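Local coordinates for 3-oxoacyl-(acyl-carrier protein) synthase II (Thermus thermophilus, PDB 1J3N) that probably catalyses the condensation step of fatty acid elongation, joining an acyl group to malonyl carried on acyl-carrier protein, as a homodimeric condensing enzyme of the thiolase superfamily, at residues Asp309-Lys317 and Pro371-Pro379; Ile290-His301 and Val386-Phe394. One frame throughout, in Å; residues are numbered along the deposited sequence.

Contact 1 (Asp309-Lys317 and Pro371-Pro379)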
loop_
_atom_site.group_PDB
_atom_site.type_symbol
_atom_site.label_atom_id
_atom_site.label_comp_id
_atom_site.label_asym_id
_atom_site.label_seq_id
_atom_site.Cartn_x
_atom_site.Cartn_y
_atom_site.Cartn_z
ATOM N N ASP A 309 -4.493 -24.455 -4.286
ATOM C CA ASP A 309 -5.811 -24.991 -3.943
ATOM C C ASP A 309 -5.726 -26.028 -2.815
ATOM O O ASP A 309 -6.624 -26.118 -1.985
ATOM C CB ASP A 309 -6.471 -25.607 -5.184
ATOM C CG ASP A 309 -7.077 -24.560 -6.108
ATOM O OD1 ASP A 309 -6.600 -23.399 -6.102
ATOM O OD2 ASP A 309 -8.023 -24.901 -6.850
ATOM N N ARG A 310 -4.639 -26.794 -2.776
ATOM C CA ARG A 310 -4.448 -27.810 -1.737
ATOM C C ARG A 310 -3.988 -27.209 -0.404
ATOM O O ARG A 310 -4.428 -27.633 0.672
ATOM C CB ARG A 310 -3.422 -28.843 -2.205
ATOM C CG ARG A 310 -3.050 -29.888 -1.156
ATOM C CD ARG A 310 -2.187 -30.984 -1.776
ATOM N NE ARG A 310 -1.834 -32.023 -0.813
ATOM C CZ ARG A 310 -0.698 -32.041 -0.126
ATOM N NH1 ARG A 310 0.199 -31.079 -0.303
ATOM N NH2 ARG A 310 -0.458 -33.018 0.742
ATOM N N ALA A 311 -3.093 -26.229 -0.478
ATOM C CA ALA A 311 -2.587 -25.576 0.726
ATOM C C ALA A 311 -3.735 -24.960 1.507
ATOM O O ALA A 311 -3.733 -24.966 2.742
ATOM C CB ALA A 311 -1.572 -24.505 0.351
ATOM N N GLU A 312 -4.710 -24.417 0.779
ATOM C CA GLU A 312 -5.877 -23.797 1.399
ATOM C C GLU A 312 -6.732 -24.844 2.112
ATOM O O GLU A 312 -7.055 -24.694 3.287
ATOM C CB GLU A 312 -6.708 -23.046 0.340
ATOM C CG GLU A 312 -7.998 -22.421 0.875
ATOM C CD GLU A 312 -8.462 -21.196 0.083
ATOM O OE1 GLU A 312 -8.270 -21.159 -1.153
ATOM O OE2 GLU A 312 -9.034 -20.276 0.704
ATOM N N VAL A 313 -7.091 -25.910 1.402
ATOM C CA VAL A 313 -7.897 -26.977 1.989
ATOM C C VAL A 313 -7.213 -27.561 3.231
ATOM O O VAL A 313 -7.849 -27.748 4.264
ATOM C CB VAL A 313 -8.157 -28.098 0.956
ATOM C CG1 VAL A 313 -8.881 -29.263 1.619
ATOM C CG2 VAL A 313 -8.984 -27.547 -0.206
ATOM N N LEU A 314 -5.917 -27.844 3.132
ATOM C CA LEU A 314 -5.175 -28.384 4.268
ATOM C C LEU A 314 -5.220 -27.405 5.436
ATOM O O LEU A 314 -5.279 -27.815 6.596
ATOM C CB LEU A 314 -3.716 -28.645 3.887
ATOM C CG LEU A 314 -3.443 -29.819 2.937
ATOM C CD1 LEU A 314 -1.972 -29.860 2.593
ATOM C CD2 LEU A 314 -3.879 -31.126 3.589
ATOM N N ALA A 315 -5.196 -26.112 5.121
ATOM C CA ALA A 315 -5.242 -25.067 6.141
ATOM C C ALA A 315 -6.631 -24.991 6.772
ATOM O O ALA A 315 -6.776 -24.701 7.967
ATOM C CB ALA A 315 -4.876 -23.718 5.522
ATOM N N ILE A 316 -7.657 -25.234 5.960
ATOM C CA ILE A 316 -9.024 -25.199 6.459
ATOM C C ILE A 316 -9.246 -26.390 7.386
ATOM O O ILE A 316 -9.740 -26.231 8.501
ATOM C CB ILE A 316 -10.044 -25.223 5.294
ATOM C CG1 ILE A 316 -10.115 -23.834 4.651
ATOM C CG2 ILE A 316 -11.416 -25.667 5.788
ATOM C CD1 ILE A 316 -11.073 -23.741 3.494
ATOM N N LYS A 317 -8.864 -27.579 6.929
ATOM C CA LYS A 317 -9.019 -28.785 7.737
ATOM C C LYS A 317 -8.246 -28.649 9.042
ATOM O O LYS A 317 -8.643 -29.195 10.068
ATOM C CB LYS A 317 -8.514 -30.014 6.971
ATOM C CG LYS A 317 -9.341 -30.388 5.753
ATOM C CD LYS A 317 -8.698 -31.541 4.988
ATOM C CE LYS A 317 -9.528 -31.932 3.779
ATOM N NZ LYS A 317 -8.882 -33.018 2.979
ATOM N N PRO A 371 -10.509 -35.837 -5.045
ATOM C CA PRO A 371 -10.852 -36.564 -3.817
ATOM C C PRO A 371 -9.970 -36.261 -2.606
ATOM O O PRO A 371 -10.398 -36.420 -1.471
ATOM C CB PRO A 371 -10.766 -38.026 -4.250
ATOM C CG PRO A 371 -9.692 -37.996 -5.308
ATOM C CD PRO A 371 -10.056 -36.764 -6.099
ATOM N N GLU A 372 -8.737 -35.833 -2.846
ATOM C CA GLU A 372 -7.828 -35.514 -1.751
ATOM C C GLU A 372 -8.329 -34.305 -0.953
ATOM O O GLU A 372 -7.959 -34.120 0.208
ATOM C CB GLU A 372 -6.428 -35.225 -2.297
ATOM C CG GLU A 372 -5.441 -34.761 -1.236
ATOM C CD GLU A 372 -4.137 -34.267 -1.829
ATOM O OE1 GLU A 372 -3.237 -35.094 -2.095
ATOM O OE2 GLU A 372 -4.021 -33.042 -2.039
ATOM N N LEU A 373 -9.169 -33.489 -1.585
ATOM C CA LEU A 373 -9.731 -32.293 -0.953
ATOM C C LEU A 373 -11.212 -32.546 -0.657
ATOM O O LEU A 373 -12.088 -32.076 -1.382
ATOM C CB LEU A 373 -9.587 -31.097 -1.902
ATOM C CG LEU A 373 -8.221 -30.931 -2.581
ATOM C CD1 LEU A 373 -8.291 -29.825 -3.621
ATOM C CD2 LEU A 373 -7.162 -30.622 -1.535
ATOM N N ASP A 374 -11.487 -33.279 0.416
ATOM C CA ASP A 374 -12.859 -33.630 0.776
ATOM C C ASP A 374 -13.671 -32.563 1.506
ATOM O O ASP A 374 -14.063 -32.745 2.660
ATOM C CB ASP A 374 -12.862 -34.921 1.601
ATOM C CG ASP A 374 -12.132 -34.769 2.921
ATOM O OD1 ASP A 374 -10.951 -34.362 2.899
ATOM O OD2 ASP A 374 -12.738 -35.058 3.977
ATOM N N LEU A 375 -13.927 -31.451 0.829
ATOM C CA LEU A 375 -14.721 -30.383 1.414
ATOM C C LEU A 375 -15.906 -30.141 0.495
ATOM O O LEU A 375 -15.863 -30.484 -0.686
ATOM C CB LEU A 375 -13.900 -29.099 1.551
ATOM C CG LEU A 375 -12.766 -29.090 2.580
ATOM C CD1 LEU A 375 -12.094 -27.722 2.586
ATOM C CD2 LEU A 375 -13.324 -29.407 3.962
ATOM N N ASP A 376 -16.967 -29.562 1.041
ATOM C CA ASP A 376 -18.156 -29.271 0.254
ATOM C C ASP A 376 -17.896 -27.976 -0.520
ATOM O O ASP A 376 -17.965 -26.891 0.052
ATOM C CB ASP A 376 -19.366 -29.096 1.179
ATOM C CG ASP A 376 -20.660 -28.918 0.416
ATOM O OD1 ASP A 376 -20.607 -28.625 -0.796
ATOM O OD2 ASP A 376 -21.735 -29.060 1.029
ATOM N N PHE A 377 -17.615 -28.099 -1.818
ATOM C CA PHE A 377 -17.324 -26.937 -2.655
ATOM C C PHE A 377 -18.513 -26.300 -3.380
ATOM O O PHE A 377 -18.331 -25.501 -4.304
ATOM C CB PHE A 377 -16.222 -27.293 -3.654
ATOM C CG PHE A 377 -14.905 -27.610 -3.002
ATOM C CD1 PHE A 377 -14.254 -26.652 -2.219
ATOM C CD2 PHE A 377 -14.328 -28.869 -3.140
ATOM C CE1 PHE A 377 -13.048 -26.947 -1.580
ATOM C CE2 PHE A 377 -13.119 -29.177 -2.504
ATOM C CZ PHE A 377 -12.478 -28.213 -1.722
ATOM N N VAL A 378 -19.725 -26.653 -2.958
ATOM C CA VAL A 378 -20.951 -26.090 -3.520
ATOM C C VAL A 378 -20.992 -26.023 -5.058
ATOM O O VAL A 378 -20.895 -24.946 -5.655
ATOM C CB VAL A 378 -21.183 -24.670 -2.931
ATOM C CG1 VAL A 378 -22.572 -24.178 -3.258
ATOM C CG2 VAL A 378 -20.967 -24.701 -1.416
ATOM N N PRO A 379 -21.142 -27.181 -5.720
ATOM C CA PRO A 379 -21.194 -27.197 -7.186
ATOM C C PRO A 379 -22.396 -26.435 -7.745
ATOM O O PRO A 379 -22.399 -26.023 -8.909
ATOM C CB PRO A 379 -21.232 -28.690 -7.513
ATOM C CG PRO A 379 -21.870 -29.294 -6.296
ATOM C CD PRO A 379 -21.198 -28.548 -5.177
#

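Contact 2 (Ile290-His301 and Val386-Phe394)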
loop_
_atom_site.group_PDB
_atom_site.type_symbol
_atom_site.label_atom_id
_atom_site.label_comp_id
_atom_site.label_asym_id
_atom_site.label_seq_id
_atom_site.Cartn_x
_atom_site.Cartn_y
_atom_site.Cartn_z
ATOM N N ILE A 290 -15.036 -15.481 17.648
ATOM C CA ILE A 290 -15.880 -16.647 17.405
ATOM C C ILE A 290 -15.058 -17.919 17.266
ATOM O O ILE A 290 -13.853 -17.874 17.001
ATOM C CB ILE A 290 -16.753 -16.479 16.132
ATOM C CG1 ILE A 290 -15.893 -16.612 14.874
ATOM C CG2 ILE A 290 -17.452 -15.129 16.161
ATOM C CD1 ILE A 290 -14.876 -15.533 14.716
ATOM N N ALA A 291 -15.723 -19.055 17.446
ATOM C CA ALA A 291 -15.070 -20.349 17.356
ATOM C C ALA A 291 -15.228 -20.959 15.965
ATOM O O ALA A 291 -16.197 -20.684 15.252
ATOM C CB ALA A 291 -15.644 -21.292 18.419
ATOM N N PRO A 292 -14.271 -21.800 15.560
ATOM C CA PRO A 292 -14.316 -22.444 14.245
ATOM C C PRO A 292 -15.690 -23.000 13.850
ATOM O O PRO A 292 -16.093 -22.902 12.689
ATOM C CB PRO A 292 -13.257 -23.536 14.372
ATOM C CG PRO A 292 -12.245 -22.900 15.276
ATOM C CD PRO A 292 -13.108 -22.270 16.335
ATOM N N GLU A 293 -16.409 -23.572 14.813
ATOM C CA GLU A 293 -17.724 -24.158 14.544
ATOM C C GLU A 293 -18.848 -23.161 14.295
ATOM O O GLU A 293 -19.946 -23.548 13.914
ATOM C CB GLU A 293 -18.135 -25.100 15.682
ATOM C CG GLU A 293 -17.619 -24.700 17.051
ATOM C CD GLU A 293 -16.171 -25.106 17.259
ATOM O OE1 GLU A 293 -15.329 -24.215 17.503
ATOM O OE2 GLU A 293 -15.874 -26.319 17.179
ATOM N N GLN A 294 -18.579 -21.881 14.507
ATOM C CA GLN A 294 -19.593 -20.858 14.291
ATOM C C GLN A 294 -19.605 -20.382 12.842
ATOM O O GLN A 294 -20.480 -19.616 12.439
ATOM C CB GLN A 294 -19.347 -19.677 15.224
ATOM C CG GLN A 294 -19.683 -19.961 16.682
ATOM C CD GLN A 294 -19.400 -18.774 17.569
ATOM O OE1 GLN A 294 -18.269 -18.564 18.004
ATOM N NE2 GLN A 294 -20.424 -17.978 17.832
ATOM N N VAL A 295 -18.629 -20.834 12.064
ATOM C CA VAL A 295 -18.534 -20.452 10.661
ATOM C C VAL A 295 -19.240 -21.488 9.799
ATOM O O VAL A 295 -19.047 -22.688 9.987
ATOM C CB VAL A 295 -17.052 -20.340 10.206
ATOM C CG1 VAL A 295 -16.973 -20.085 8.701
ATOM C CG2 VAL A 295 -16.370 -19.215 10.963
ATOM N N GLY A 296 -20.062 -21.017 8.866
ATOM C CA GLY A 296 -20.779 -21.914 7.979
ATOM C C GLY A 296 -20.393 -21.771 6.516
ATOM O O GLY A 296 -20.738 -22.621 5.694
ATOM N N TYR A 297 -19.676 -20.700 6.185
ATOM C CA TYR A 297 -19.239 -20.460 4.810
ATOM C C TYR A 297 -17.843 -19.844 4.709
ATOM O O TYR A 297 -17.465 -19.012 5.531
ATOM C CB TYR A 297 -20.226 -19.531 4.091
ATOM C CG TYR A 297 -19.791 -19.148 2.692
ATOM C CD1 TYR A 297 -19.489 -20.130 1.749
ATOM C CD2 TYR A 297 -19.703 -17.806 2.300
ATOM C CE1 TYR A 297 -19.119 -19.797 0.453
ATOM C CE2 TYR A 297 -19.327 -17.459 0.995
ATOM C CZ TYR A 297 -19.041 -18.466 0.080
ATOM O OH TYR A 297 -18.709 -18.163 -1.223
ATOM N N ILE A 298 -17.088 -20.268 3.695
ATOM C CA ILE A 298 -15.755 -19.740 3.445
ATOM C C ILE A 298 -15.596 -19.422 1.972
ATOM O O ILE A 298 -15.639 -20.325 1.132
ATOM C CB ILE A 298 -14.631 -20.736 3.802
ATOM C CG1 ILE A 298 -14.663 -21.078 5.294
ATOM C CG2 ILE A 298 -13.283 -20.127 3.447
ATOM C CD1 ILE A 298 -13.515 -21.987 5.735
ATOM N N ASN A 299 -15.436 -18.145 1.645
ATOM C CA ASN A 299 -15.223 -17.788 0.250
ATOM C C ASN A 299 -13.735 -17.990 0.077
ATOM O O ASN A 299 -12.932 -17.148 0.468
ATOM C CB ASN A 299 -15.601 -16.333 -0.038
ATOM C CG ASN A 299 -15.447 -15.983 -1.507
ATOM O OD1 ASN A 299 -14.348 -15.680 -1.979
ATOM N ND2 ASN A 299 -16.547 -16.050 -2.246
ATOM N N ALA A 300 -13.379 -19.139 -0.487
ATOM C CA ALA A 300 -11.989 -19.503 -0.685
ATOM C C ALA A 300 -11.234 -18.609 -1.646
ATOM O O ALA A 300 -11.820 -17.868 -2.432
ATOM C CB ALA A 300 -11.901 -20.939 -1.164
ATOM N N HIS A 301 -9.912 -18.697 -1.559
ATOM C CA HIS A 301 -9.024 -17.962 -2.432
ATOM C C HIS A 301 -9.045 -18.759 -3.736
ATOM O O HIS A 301 -9.167 -18.194 -4.827
ATOM C CB HIS A 301 -7.618 -17.935 -1.834
ATOM C CG HIS A 301 -6.624 -17.196 -2.673
ATOM N ND1 HIS A 301 -6.839 -15.911 -3.120
ATOM C CD2 HIS A 301 -5.413 -17.565 -3.154
ATOM C CE1 HIS A 301 -5.804 -15.520 -3.843
ATOM N NE2 HIS A 301 -4.925 -16.506 -3.879
ATOM N N VAL A 386 -26.330 -18.790 7.031
ATOM C CA VAL A 386 -25.174 -18.845 7.915
ATOM C C VAL A 386 -25.076 -17.574 8.761
ATOM O O VAL A 386 -25.565 -16.515 8.370
ATOM C CB VAL A 386 -23.866 -19.038 7.113
ATOM C CG1 VAL A 386 -23.857 -20.415 6.460
ATOM C CG2 VAL A 386 -23.739 -17.966 6.053
ATOM N N ASP A 387 -24.453 -17.691 9.927
ATOM C CA ASP A 387 -24.285 -16.550 10.827
ATOM C C ASP A 387 -22.921 -15.909 10.626
ATOM O O ASP A 387 -22.764 -14.700 10.794
ATOM C CB ASP A 387 -24.404 -16.993 12.284
ATOM C CG ASP A 387 -25.758 -17.587 12.604
ATOM O OD1 ASP A 387 -26.775 -16.892 12.393
ATOM O OD2 ASP A 387 -25.804 -18.748 13.066
ATOM N N TYR A 388 -21.940 -16.737 10.272
ATOM C CA TYR A 388 -20.572 -16.284 10.054
ATOM C C TYR A 388 -19.931 -16.908 8.807
ATOM O O TYR A 388 -20.175 -18.080 8.465
ATOM C CB TYR A 388 -19.716 -16.602 11.289
ATOM C CG TYR A 388 -20.062 -15.785 12.523
ATOM C CD1 TYR A 388 -19.639 -14.463 12.648
ATOM C CD2 TYR A 388 -20.810 -16.338 13.568
ATOM C CE1 TYR A 388 -19.947 -13.705 13.784
ATOM C CE2 TYR A 388 -21.127 -15.588 14.710
ATOM C CZ TYR A 388 -20.691 -14.274 14.811
ATOM O OH TYR A 388 -20.991 -13.527 15.933
ATOM N N ALA A 389 -19.097 -16.114 8.141
ATOM C CA ALA A 389 -18.406 -16.550 6.934
ATOM C C ALA A 389 -17.039 -15.884 6.821
ATOM O O ALA A 389 -16.849 -14.744 7.275
ATOM C CB ALA A 389 -19.244 -16.209 5.706
ATOM N N LEU A 390 -16.086 -16.595 6.222
ATOM C CA LEU A 390 -14.754 -16.040 6.023
ATOM C C LEU A 390 -14.514 -15.786 4.539
ATOM O O LEU A 390 -15.133 -16.423 3.679
ATOM C CB LEU A 390 -13.669 -16.995 6.540
ATOM C CG LEU A 390 -13.558 -17.266 8.044
ATOM C CD1 LEU A 390 -12.312 -18.103 8.302
ATOM C CD2 LEU A 390 -13.484 -15.945 8.815
ATOM N N SER A 391 -13.617 -14.849 4.258
ATOM C CA SER A 391 -13.219 -14.504 2.904
ATOM C C SER A 391 -11.694 -14.592 2.897
ATOM O O SER A 391 -11.024 -13.788 3.536
ATOM C CB SER A 391 -13.660 -13.086 2.556
ATOM O OG SER A 391 -13.502 -12.856 1.168
ATOM N N ASN A 392 -11.148 -15.568 2.175
ATOM C CA ASN A 392 -9.701 -15.767 2.142
ATOM C C ASN A 392 -8.950 -15.134 0.978
ATOM O O ASN A 392 -9.453 -15.059 -0.140
ATOM C CB ASN A 392 -9.366 -17.266 2.165
ATOM C CG ASN A 392 -9.727 -17.938 3.488
ATOM O OD1 ASN A 392 -9.860 -17.282 4.518
ATOM N ND2 ASN A 392 -9.861 -19.264 3.461
ATOM N N SER A 393 -7.723 -14.705 1.262
ATOM C CA SER A 393 -6.836 -14.107 0.269
ATOM C C SER A 393 -5.392 -14.423 0.661
ATOM O O SER A 393 -4.868 -13.852 1.621
ATOM C CB SER A 393 -7.051 -12.597 0.206
ATOM O OG SER A 393 -8.328 -12.302 -0.335
ATOM N N PHE A 394 -4.768 -15.340 -0.087
ATOM C CA PHE A 394 -3.392 -15.787 0.160
ATOM C C PHE A 394 -2.530 -15.471 -1.057
ATOM O O PHE A 394 -2.420 -16.277 -1.976
ATOM C CB PHE A 394 -3.395 -17.289 0.446
ATOM C CG PHE A 394 -4.433 -17.703 1.455
ATOM C CD1 PHE A 394 -4.525 -17.049 2.681
ATOM C CD2 PHE A 394 -5.327 -18.730 1.175
ATOM C CE1 PHE A 394 -5.494 -17.408 3.616
ATOM C CE2 PHE A 394 -6.300 -19.098 2.105
ATOM C CZ PHE A 394 -6.382 -18.431 3.331
HETATM O O HOH W 1 -22.456 -19.534 10.850
HETATM O O HOH W 2 -8.687 -13.160 -2.956
#

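Contact 1 (Asp309-Lys317 and Pro371-Pro379)
An inverse gamma turn centred on Asp374 bends the 371-379 loop over one flank of helix 306-324 in this thiolase-fold enzyme, setting Leu373 and Leu375 against Val313. The turn is closed by a weak bond from Leu375 N to Leu373 O. Leu373 CD2 lies 3.7 Å from Val313 CB and reaches both of its methyls as well. CG1 of Val313, anti to its own backbone N (chi1 175°), meets Leu375 CD1 at 3.7 Å, while CG2 touches the edge of the Phe377 ring at CZ, 3.9 Å away. Leu375 CD1 is shared, for Ile316 CG2 also packs on it at 3.9 Å. Charged side chains border this apolar patch. Lys317, fully extended beyond CG, carries NZ to Asp374 OD1 in a very short salt bridge, 2.5 Å as modelled; the same NZ makes a weak bond to Glu372 O. Towards the start of the segment, Arg310 NE pairs with Glu372 OE2, which comes to the edge of the guanidinium, although the bond is weak and the oxygen's position doubtful. Leu314 CD1 covers one guanidinium face, 3.7 Å above its centre. Deeper in the fold, Phe377 stacks on Phe220 and touches Val329 of strand 328-330, whose backbone bonds to Asp376, and Ile316 packs on Met281 of helix 275-288.

Contact 2 (Ile290-His301 and Val386-Phe394)
Leu390 O takes two donors from the neighbouring strand: Asn299 N at 2.7 Å, with an N-H...O angle of 165°, and a CA-H...O contact from Ile298 CA at 3.4 Å. This is parallel pairing of strands 297-299 and 388-394 in the C-terminal half of the thiolase fold, continued by Leu390 N to Tyr297 O and Asn392 N to Asn299 O, both 2.9 Å. Gly296 N extends the pairing to Tyr388 O; a CB on Gly296 would run into Val386 CG1. Beyond the strand, His301 swings its ring, CG anti to the backbone N (chi1 180°), over the 388-394 backbone, where Phe394 N lies 3.6 Å from the ring plane, beneath its centre. The ring also meets His338 at about a right angle, and His301 touches Cys161, consistent with the Cys-His-His active site of these synthases. With an alanine here, Phe394 N would lose its ring cover and the His338 ring is likely to be freer to turn. At the other end, water 1 links Gln294 O to Tyr388 N. On the same tyrosine the ring accepts a CH-pi contact from Ile290 CG2, over one face, 3.8 Å from the ring centroid and 21° off the normal.

The centres of the two contacts lie about 13 Å apart, on the same side of the chain's centre. Strand 297-299 of contact 2 leads into helix 306-324, which carries one half of contact 1; the 371-379 loop follows later, and strand 388-394 then returns to complete contact 2. Contact 1 is thus a loop-on-helix layer beside the mixed sheet, and contact 2 lies within that sheet. Glu312, which takes no part in the loop contact, joins them: its OE2 probably accepts hydrogen bonds from His301 N (2.9 Å) and Asn392 ND2 (3.1 Å). The loop-covered helix is thereby tied to strand 388-394 and to the loop after strand 297-299, a region that probably borders the active site.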